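Local coordinates for protein uridylate-specific endoribonuclease nsp11 (Prrsv 16244b, PDB 5EYI) that cleaves RNA as a uridylate-specific endoribonuclease, probably degrading viral 5'-polyuridines so that host double-stranded RNA sensors are not activated, at residues G108-E122 and T179-Y191. The protein carries 1 engineered substitution. Numbering follows the deposited sequence.
Sequences GRIEVDCREYLDDRE and TLTDVYLPDLEAY
Asp119 meets the Tyr184 ring at its edge, OD2 accepting from the hydroxyl OH (2.6 Å) on its syn lone pair, while Pro186 CD lies over the centre of one face. Pro186 serves a second flat group: its CB lies 3.7 Å above the Arg121 guanidinium plane, a rigid apolar surface suited to a planar cation. Arg121, extended from CG to NE, also reaches Glu189 in a salt bridge whose hydrogen bond is weak, and its NH1 shares a water with Tyr184 OH. The Arg109 guanidinium carries Leu118 CG over one face; at its edge, NH1 and NH2 grip Glu122 end-on, one nitrogen to each carboxylate oxygen. A bend at chi3 (-75°) turns this arginine so that NH2 also reaches Asp182 O (2.8 Å), from above the carbonyl plane. Both Glu122 oxygens are doubly held, OE1 by Leu118 N as well and OE2 by Leu185 N (3.0 Å), which fixes the buried carboxylate and should favour its charged form. Asp182 is short enough, with CG between backbone N and carbonyl carbon (chi1 68°), to set OD2 at the start of helix 109-112, accepting from Ile110 N (2.9 Å) nearly straight at 172°. Ile110 CD1 packs on Leu180 CD2, whose side chain lies about 6 Å from that of His146, a predicted active-site residue. Arg109 and Glu122 thus tie helices 109-112 and 120-128 to the chain leaving strand 173-180, within the NendoU domain.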
loop_
_atom_site.group_PDB
_atom_site.type_symbol
_atom_site.label_atom_id
_atom_site.label_comp_id
_atom_site.label_asym_id
_atom_site.label_seq_id
_atom_site.Cartn_x
_atom_site.Cartn_y
_atom_site.Cartn_z
ATOM N N GLY A 108 19.273 7.096 12.476
ATOM C CA GLY A 108 19.710 7.563 13.793
ATOM C C GLY A 108 19.081 8.866 14.242
ATOM O O GLY A 108 19.334 9.320 15.371
ATOM N N ARG A 109 18.244 9.465 13.397
ATOM C CA ARG A 109 17.658 10.776 13.718
ATOM C C ARG A 109 16.696 10.725 14.897
ATOM O O ARG A 109 16.669 11.651 15.728
ATOM C CB ARG A 109 16.958 11.372 12.502
ATOM C CG ARG A 109 17.935 12.062 11.579
ATOM C CD ARG A 109 17.240 12.646 10.381
ATOM N NE ARG A 109 16.859 11.630 9.415
ATOM C CZ ARG A 109 16.352 11.893 8.213
ATOM N NH1 ARG A 109 16.186 13.159 7.821
ATOM N NH2 ARG A 109 16.029 10.892 7.399
ATOM N N ILE A 110 15.907 9.657 14.963
ATOM C CA ILE A 110 15.022 9.453 16.112
ATOM C C ILE A 110 15.830 9.378 17.426
ATOM O O ILE A 110 15.496 10.051 18.391
ATOM C CB ILE A 110 14.109 8.218 15.913
ATOM C CG1 ILE A 110 13.033 8.538 14.869
ATOM C CG2 ILE A 110 13.433 7.803 17.215
ATOM C CD1 ILE A 110 12.421 7.312 14.227
ATOM N N GLU A 111 16.917 8.610 17.438
ATOM C CA GLU A 111 17.663 8.375 18.677
ATOM C C GLU A 111 18.338 9.647 19.183
ATOM O O GLU A 111 18.349 9.882 20.386
ATOM C CB GLU A 111 18.675 7.235 18.540
ATOM C CG GLU A 111 18.056 5.835 18.533
ATOM C CD GLU A 111 17.409 5.460 17.203
ATOM O OE1 GLU A 111 17.475 6.256 16.234
ATOM O OE2 GLU A 111 16.821 4.361 17.131
ATOM N N VAL A 112 18.876 10.472 18.284
ATOM C CA VAL A 112 19.477 11.757 18.699
ATOM C C VAL A 112 18.499 12.924 18.710
ATOM O O VAL A 112 18.874 14.003 19.138
ATOM C CB VAL A 112 20.736 12.140 17.880
ATOM C CG1 VAL A 112 21.723 10.994 17.879
ATOM C CG2 VAL A 112 20.405 12.553 16.459
ATOM N N ASP A 113 17.266 12.702 18.250
ATOM C CA ASP A 113 16.230 13.733 18.132
ATOM C C ASP A 113 16.596 14.851 17.152
ATOM O O ASP A 113 16.264 16.020 17.368
ATOM C CB ASP A 113 15.848 14.310 19.511
ATOM C CG ASP A 113 14.466 14.953 19.518
ATOM O OD1 ASP A 113 13.575 14.514 18.765
ATOM O OD2 ASP A 113 14.272 15.907 20.285
ATOM N N CYS A 114 17.272 14.486 16.067
ATOM C CA CYS A 114 17.518 15.421 14.984
ATOM C C CYS A 114 16.372 15.318 13.991
ATOM O O CYS A 114 16.167 14.262 13.397
ATOM C CB CYS A 114 18.827 15.115 14.278
ATOM S SG CYS A 114 19.142 16.254 12.910
ATOM N N ARG A 115 15.640 16.414 13.802
ATOM C CA ARG A 115 14.470 16.423 12.917
ATOM C C ARG A 115 14.697 17.211 11.631
ATOM O O ARG A 115 13.752 17.713 11.031
ATOM C CB ARG A 115 13.271 16.950 13.686
ATOM C CG ARG A 115 13.134 16.237 15.017
ATOM C CD ARG A 115 11.778 16.416 15.627
ATOM N NE ARG A 115 11.688 15.693 16.885
ATOM C CZ ARG A 115 10.559 15.463 17.544
ATOM N NH1 ARG A 115 9.382 15.886 17.069
ATOM N NH2 ARG A 115 10.602 14.797 18.691
ATOM N N GLU A 116 15.953 17.264 11.193
ATOM C CA GLU A 116 16.343 17.956 9.980
ATOM C C GLU A 116 16.445 16.967 8.831
ATOM O O GLU A 116 16.700 15.779 9.033
ATOM C CB GLU A 116 17.707 18.636 10.172
ATOM C CG GLU A 116 17.816 19.547 11.391
ATOM C CD GLU A 116 16.819 20.698 11.371
ATOM O OE1 GLU A 116 16.609 21.309 10.298
ATOM O OE2 GLU A 116 16.240 21.001 12.439
ATOM N N TYR A 117 16.254 17.477 7.625
ATOM C CA TYR A 117 16.563 16.749 6.407
ATOM C C TYR A 117 18.061 16.474 6.358
ATOM O O TYR A 117 18.850 17.273 6.845
ATOM C CB TYR A 117 16.158 17.564 5.181
ATOM C CG TYR A 117 14.663 17.749 5.025
ATOM C CD1 TYR A 117 13.836 16.670 4.720
ATOM C CD2 TYR A 117 14.078 19.004 5.174
ATOM C CE1 TYR A 117 12.466 16.837 4.568
ATOM C CE2 TYR A 117 12.710 19.183 5.022
ATOM C CZ TYR A 117 11.909 18.102 4.716
ATOM O OH TYR A 117 10.557 18.280 4.573
ATOM N N LEU A 118 18.454 15.334 5.813
ATOM C CA LEU A 118 19.878 15.022 5.710
ATOM C C LEU A 118 20.532 15.801 4.583
ATOM O O LEU A 118 21.724 16.065 4.645
ATOM C CB LEU A 118 20.120 13.521 5.529
ATOM C CG LEU A 118 19.629 12.615 6.667
ATOM C CD1 LEU A 118 20.079 11.185 6.415
ATOM C CD2 LEU A 118 20.118 13.085 8.024
ATOM N N ASP A 119 19.759 16.166 3.563
ATOM C CA ASP A 119 20.274 16.946 2.434
ATOM C C ASP A 119 19.124 17.508 1.589
ATOM O O ASP A 119 17.945 17.264 1.897
ATOM C CB ASP A 119 21.239 16.091 1.586
ATOM C CG ASP A 119 20.606 14.815 1.043
ATOM O OD1 ASP A 119 19.385 14.760 0.812
ATOM O OD2 ASP A 119 21.350 13.851 0.816
ATOM N N ASP A 120 19.466 18.261 0.541
ATOM C CA ASP A 120 18.468 18.833 -0.377
ATOM C C ASP A 120 17.670 17.791 -1.127
ATOM O O ASP A 120 16.497 18.015 -1.441
ATOM C CB ASP A 120 19.122 19.741 -1.432
ATOM C CG ASP A 120 19.519 21.082 -0.886
ATOM O OD1 ASP A 120 18.815 21.625 -0.001
ATOM O OD2 ASP A 120 20.543 21.605 -1.373
ATOM N N ARG A 121 18.311 16.672 -1.446
ATOM C CA ARG A 121 17.623 15.603 -2.151
ATOM C C ARG A 121 16.432 15.065 -1.332
ATOM O O ARG A 121 15.354 14.825 -1.879
ATOM C CB ARG A 121 18.599 14.490 -2.512
ATOM C CG ARG A 121 18.107 13.578 -3.613
ATOM C CD ARG A 121 19.049 12.400 -3.784
ATOM N NE ARG A 121 18.482 11.387 -4.670
ATOM C CZ ARG A 121 18.934 10.135 -4.794
ATOM N NH1 ARG A 121 19.981 9.697 -4.091
ATOM N NH2 ARG A 121 18.322 9.299 -5.628
ATOM N N GLU A 122 16.620 14.924 -0.019
ATOM C CA GLU A 122 15.546 14.462 0.859
ATOM C C GLU A 122 14.423 15.494 0.964
ATOM O O GLU A 122 13.240 15.150 0.869
ATOM C CB GLU A 122 16.080 14.118 2.253
ATOM C CG GLU A 122 15.047 13.395 3.099
ATOM C CD GLU A 122 15.593 12.872 4.411
ATOM O OE1 GLU A 122 16.253 13.634 5.150
ATOM O OE2 GLU A 122 15.323 11.691 4.718
ATOM N N THR A 179 2.057 6.177 11.892
ATOM C CA THR A 179 3.352 5.521 11.844
ATOM C C THR A 179 4.388 6.484 11.319
ATOM O O THR A 179 4.091 7.339 10.495
ATOM C CB THR A 179 3.348 4.266 10.957
ATOM O OG1 THR A 179 2.879 4.594 9.650
ATOM C CG2 THR A 179 2.473 3.182 11.561
ATOM N N LEU A 180 5.615 6.314 11.780
ATOM C CA LEU A 180 6.674 7.255 11.482
ATOM C C LEU A 180 7.999 6.525 11.384
ATOM O O LEU A 180 8.243 5.593 12.152
ATOM C CB LEU A 180 6.707 8.289 12.603
ATOM C CG LEU A 180 7.731 9.415 12.579
ATOM C CD1 LEU A 180 7.123 10.631 13.280
ATOM C CD2 LEU A 180 9.059 9.010 13.213
ATOM N N THR A 181 8.840 6.941 10.436
ATOM C CA THR A 181 10.227 6.472 10.354
ATOM C C THR A 181 11.156 7.663 10.177
ATOM O O THR A 181 10.694 8.781 9.971
ATOM C CB THR A 181 10.451 5.494 9.180
ATOM O OG1 THR A 181 10.448 6.203 7.935
ATOM C CG2 THR A 181 9.375 4.429 9.153
ATOM N N ASP A 182 12.460 7.406 10.274
ATOM C CA ASP A 182 13.476 8.391 9.897
ATOM C C ASP A 182 14.356 7.936 8.727
ATOM O O ASP A 182 15.505 8.377 8.597
ATOM C CB ASP A 182 14.320 8.792 11.108
ATOM C CG ASP A 182 15.207 7.682 11.620
ATOM O OD1 ASP A 182 15.321 6.618 10.965
ATOM O OD2 ASP A 182 15.809 7.897 12.689
ATOM N N VAL A 183 13.815 7.073 7.867
ATOM C CA VAL A 183 14.572 6.596 6.718
ATOM C C VAL A 183 14.899 7.756 5.772
ATOM O O VAL A 183 14.114 8.701 5.634
ATOM C CB VAL A 183 13.845 5.484 5.924
ATOM C CG1 VAL A 183 13.510 4.311 6.830
ATOM C CG2 VAL A 183 12.593 6.007 5.238
ATOM N N TYR A 184 16.056 7.665 5.130
ATOM C CA TYR A 184 16.464 8.606 4.095
ATOM C C TYR A 184 15.492 8.506 2.925
ATOM O O TYR A 184 15.491 7.503 2.219
ATOM C CB TYR A 184 17.891 8.291 3.644
ATOM C CG TYR A 184 18.459 9.246 2.623
ATOM C CD1 TYR A 184 18.943 8.786 1.400
ATOM C CD2 TYR A 184 18.500 10.612 2.871
ATOM C CE1 TYR A 184 19.467 9.663 0.460
ATOM C CE2 TYR A 184 19.028 11.495 1.936
ATOM C CZ TYR A 184 19.518 11.013 0.738
ATOM O OH TYR A 184 20.028 11.888 -0.189
ATOM N N LEU A 185 14.650 9.528 2.750
ATOM C CA LEU A 185 13.506 9.444 1.827
ATOM C C LEU A 185 13.836 9.082 0.364
ATOM O O LEU A 185 13.018 8.426 -0.304
ATOM C CB LEU A 185 12.656 10.723 1.858
ATOM C CG LEU A 185 11.958 11.108 3.175
ATOM C CD1 LEU A 185 11.227 12.429 3.001
ATOM C CD2 LEU A 185 10.974 10.033 3.604
ATOM N N PRO A 186 15.016 9.496 -0.140
ATOM C CA PRO A 186 15.366 9.037 -1.488
ATOM C C PRO A 186 15.508 7.517 -1.645
ATOM O O PRO A 186 15.306 7.030 -2.756
ATOM C CB PRO A 186 16.672 9.781 -1.785
ATOM C CG PRO A 186 16.507 11.061 -1.030
ATOM C CD PRO A 186 15.860 10.632 0.267
ATOM N N ASP A 187 15.781 6.778 -0.560
ATOM C CA ASP A 187 15.729 5.293 -0.598
ATOM C C ASP A 187 14.370 4.726 -0.978
ATOM O O ASP A 187 14.283 3.577 -1.416
ATOM C CB ASP A 187 16.094 4.664 0.760
ATOM C CG ASP A 187 17.542 4.848 1.139
ATOM O OD1 ASP A 187 18.400 5.141 0.273
ATOM O OD2 ASP A 187 17.825 4.680 2.336
ATOM N N LEU A 188 13.311 5.495 -0.749
ATOM C CA LEU A 188 11.959 5.077 -1.093
ATOM C C LEU A 188 11.461 5.525 -2.471
ATOM O O LEU A 188 10.410 5.055 -2.884
ATOM C CB LEU A 188 10.972 5.576 -0.031
ATOM C CG LEU A 188 11.323 5.343 1.444
ATOM C CD1 LEU A 188 10.189 5.852 2.319
ATOM C CD2 LEU A 188 11.604 3.878 1.730
ATOM N N GLU A 189 12.184 6.423 -3.155
ATOM C CA GLU A 189 11.789 6.987 -4.476
ATOM C C GLU A 189 11.258 5.952 -5.461
ATOM O O GLU A 189 10.233 6.170 -6.103
ATOM C CB GLU A 189 12.974 7.693 -5.159
ATOM C CG GLU A 189 13.183 9.159 -4.805
ATOM C CD GLU A 189 14.544 9.713 -5.269
ATOM O OE1 GLU A 189 15.457 8.922 -5.630
ATOM O OE2 GLU A 189 14.719 10.956 -5.262
ATOM N N ALA A 190 11.962 4.828 -5.566
ATOM C CA ALA A 190 11.590 3.744 -6.474
ATOM C C ALA A 190 10.222 3.112 -6.178
ATOM O O ALA A 190 9.640 2.446 -7.054
ATOM C CB ALA A 190 12.669 2.670 -6.474
ATOM N N TYR A 191 9.713 3.310 -4.962
ATOM C CA TYR A 191 8.400 2.790 -4.563
ATOM C C TYR A 191 7.255 3.798 -4.649
ATOM O O TYR A 191 6.093 3.404 -4.521
ATOM C CB TYR A 191 8.481 2.268 -3.134
ATOM C CG TYR A 191 9.575 1.247 -2.912
ATOM C CD1 TYR A 191 9.438 -0.054 -3.369
ATOM C CD2 TYR A 191 10.744 1.586 -2.251
ATOM C CE1 TYR A 191 10.431 -0.996 -3.171
ATOM C CE2 TYR A 191 11.748 0.654 -2.043
ATOM C CZ TYR A 191 11.586 -0.638 -2.504
ATOM O OH TYR A 191 12.566 -1.572 -2.299
HETATM O O HOH W 1 16.795 5.724 13.830
HETATM O O HOH W 2 21.407 10.597 -2.074
#